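Local coordinates for protein-glutamate methylesterase/protein-glutamine glutaminase (Thermotoga maritima, PDB 3SFT), which probably removes methyl groups from methylglutamates of chemoreceptors and deamidates specific receptor glutamines, its catalytic domain being the part present here, at residues Phe84-Lys89 with Val95-Asp100. Residues are numbered along the deposited sequence; the frame is centred on the assembly and turned at random.
Sequences FHLGLK and VFFFLD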
loop_
_atom_site.group_PDB
_atom_site.type_symbol
_atom_site.label_atom_id
_atom_site.label_comp_id
_atom_site.label_asym_id
_atom_site.label_seq_id
_atom_site.Cartn_x
_atom_site.Cartn_y
_atom_site.Cartn_z
ATOM N N PHE A 84 -15.401 -1.696 0.164
ATOM C CA PHE A 84 -15.193 -0.278 0.474
ATOM C C PHE A 84 -13.823 0.231 0.036
ATOM O O PHE A 84 -12.872 -0.539 -0.091
ATOM C CB PHE A 84 -15.270 -0.029 1.990
ATOM C CG PHE A 84 -16.571 -0.426 2.632
ATOM C CD1 PHE A 84 -17.636 0.464 2.690
ATOM C CD2 PHE A 84 -16.702 -1.666 3.255
ATOM C CE1 PHE A 84 -18.815 0.128 3.368
ATOM C CE2 PHE A 84 -17.874 -2.012 3.931
ATOM C CZ PHE A 84 -18.931 -1.115 3.989
ATOM N N HIS A 85 -13.742 1.536 -0.208
ATOM C CA HIS A 85 -12.477 2.187 -0.536
ATOM C C HIS A 85 -11.965 2.538 0.856
ATOM O O HIS A 85 -12.749 2.947 1.720
ATOM C CB HIS A 85 -12.695 3.476 -1.326
ATOM C CG HIS A 85 -12.964 3.259 -2.782
ATOM N ND1 HIS A 85 -12.151 2.487 -3.580
ATOM C CD2 HIS A 85 -13.949 3.726 -3.585
ATOM C CE1 HIS A 85 -12.624 2.484 -4.814
ATOM N NE2 HIS A 85 -13.713 3.228 -4.843
ATOM N N LEU A 86 -10.681 2.309 1.103
ATOM C CA LEU A 86 -10.101 2.602 2.407
ATOM C C LEU A 86 -9.531 4.016 2.475
ATOM O O LEU A 86 -8.510 4.321 1.854
ATOM C CB LEU A 86 -9.015 1.580 2.736
ATOM C CG LEU A 86 -8.349 1.720 4.105
ATOM C CD1 LEU A 86 -9.383 1.526 5.207
ATOM C CD2 LEU A 86 -7.230 0.694 4.233
ATOM N N GLY A 87 -10.197 4.880 3.236
ATOM C CA GLY A 87 -9.727 6.241 3.374
ATOM C C GLY A 87 -8.926 6.448 4.640
ATOM O O GLY A 87 -8.850 5.561 5.490
ATOM N N LEU A 88 -8.261 7.596 4.718
ATOM C CA LEU A 88 -7.477 7.993 5.881
ATOM C C LEU A 88 -7.848 9.435 6.185
ATOM O O LEU A 88 -8.072 10.228 5.270
ATOM C CB LEU A 88 -5.969 7.895 5.621
ATOM C CG LEU A 88 -5.336 6.504 5.670
ATOM C CD1 LEU A 88 -5.386 5.856 4.298
ATOM C CD2 LEU A 88 -3.899 6.622 6.135
ATOM N N LYS A 89 -7.967 9.760 7.468
ATOM C CA LYS A 89 -8.318 11.114 7.880
ATOM C C LYS A 89 -7.503 11.519 9.094
ATOM O O LYS A 89 -7.233 10.700 9.977
ATOM C CB LYS A 89 -9.818 11.223 8.189
ATOM C CG LYS A 89 -10.298 10.300 9.302
ATOM C CD LYS A 89 -11.817 10.290 9.415
ATOM C CE LYS A 89 -12.280 9.219 10.390
ATOM N NZ LYS A 89 -13.759 9.063 10.382
ATOM N N VAL A 95 -4.117 9.810 12.959
ATOM C CA VAL A 95 -4.690 9.375 11.687
ATOM C C VAL A 95 -5.593 8.159 11.877
ATOM O O VAL A 95 -5.233 7.203 12.567
ATOM C CB VAL A 95 -3.593 9.070 10.642
ATOM C CG1 VAL A 95 -4.227 8.641 9.321
ATOM C CG2 VAL A 95 -2.733 10.309 10.420
ATOM N N PHE A 96 -6.772 8.215 11.263
ATOM C CA PHE A 96 -7.758 7.146 11.371
ATOM C C PHE A 96 -8.260 6.681 10.008
ATOM O O PHE A 96 -8.280 7.450 9.045
ATOM C CB PHE A 96 -8.963 7.630 12.199
ATOM C CG PHE A 96 -8.609 8.062 13.597
ATOM C CD1 PHE A 96 -8.654 7.157 14.653
ATOM C CD2 PHE A 96 -8.219 9.373 13.857
ATOM C CE1 PHE A 96 -8.313 7.549 15.954
ATOM C CE2 PHE A 96 -7.875 9.774 15.155
ATOM C CZ PHE A 96 -7.922 8.854 16.205
ATOM N N PHE A 97 -8.674 5.420 9.937
ATOM C CA PHE A 97 -9.215 4.850 8.709
ATOM C C PHE A 97 -10.707 5.140 8.628
ATOM O O PHE A 97 -11.366 5.376 9.639
ATOM C CB PHE A 97 -9.089 3.320 8.709
ATOM C CG PHE A 97 -7.691 2.809 8.554
ATOM C CD1 PHE A 97 -6.961 3.077 7.400
ATOM C CD2 PHE A 97 -7.118 2.017 9.542
ATOM C CE1 PHE A 97 -5.680 2.560 7.230
ATOM C CE2 PHE A 97 -5.841 1.496 9.383
ATOM C CZ PHE A 97 -5.120 1.769 8.218
ATOM N N PHE A 98 -11.235 5.116 7.415
ATOM C CA PHE A 98 -12.665 5.270 7.208
ATOM C C PHE A 98 -13.033 4.496 5.956
ATOM O O PHE A 98 -12.252 4.434 5.003
ATOM C CB PHE A 98 -13.139 6.737 7.178
ATOM C CG PHE A 98 -12.735 7.512 5.951
ATOM C CD1 PHE A 98 -13.472 7.418 4.776
ATOM C CD2 PHE A 98 -11.670 8.408 6.003
ATOM C CE1 PHE A 98 -13.158 8.209 3.670
ATOM C CE2 PHE A 98 -11.349 9.204 4.905
ATOM C CZ PHE A 98 -12.097 9.104 3.737
ATOM N N LEU A 99 -14.158 3.794 6.025
ATOM C CA LEU A 99 -14.626 2.997 4.907
ATOM C C LEU A 99 -15.578 3.812 4.049
ATOM O O LEU A 99 -16.666 4.195 4.477
ATOM C CB LEU A 99 -15.276 1.706 5.411
ATOM C CG LEU A 99 -14.321 0.786 6.182
ATOM C CD1 LEU A 99 -15.043 -0.466 6.645
ATOM C CD2 LEU A 99 -13.131 0.418 5.305
ATOM N N ASP A 100 -15.122 4.109 2.842
ATOM C CA ASP A 100 -15.875 4.907 1.894
ATOM C C ASP A 100 -16.540 4.006 0.855
ATOM O O ASP A 100 -15.931 3.051 0.371
ATOM C CB ASP A 100 -14.914 5.901 1.232
ATOM C CG ASP A 100 -15.597 6.819 0.253
ATOM O OD1 ASP A 100 -16.081 7.892 0.670
ATOM O OD2 ASP A 100 -15.628 6.468 -0.940
#
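The ring of F98 lies flat over G87, whose CA stands 3.7 Å from the ring centroid and 11° off the ring normal, a CH-pi contact in which a backbone CA-H of G87 meets the F98 ring. A chi1 of 71° sets CG of F98 between its own N and carbonyl carbon, folding the ring across onto the partner strand, where CE2 comes within 3.5 Å of L88 O. The chain of K89, extended beyond CG, reaches the other way, over strand 95-100 beside the ring: its CD packs 3.9 Å from F98 CD2, and its CG approaches F96 O. Were F98 cut back to an alanine, the G87 backbone would probably lose its aromatic cover and the aliphatic part of K89 its neighbour.

Under these side chains runs an antiparallel ladder in which G87-F98 is a hydrogen-bonded pair. Its two bonds differ: G87 N to F98 O is 2.7 Å with a C=O...N angle of 164°, whereas F98 N reaches G87 O at 3.1 Å from well above the carbonyl plane. H85-D100 and K89-F96 are likewise each joined by two hydrogen bonds.

On the other face F97 meets L86, CD1 to CD1 at 3.6 Å, while L88 CD2 touches V95 CG1 at 3.8 Å. The two segments belong to the beta hairpin of strands 85-91 and 94-100, beside the parallel sheet. L86 and F97 rest on V38 of strand 37-41, L88 packs against helix 112-123, and H85, whose side chain lies about 7 Å from that of D138, a predicted active-site residue, hydrogen-bonds to D103 O and A111 N.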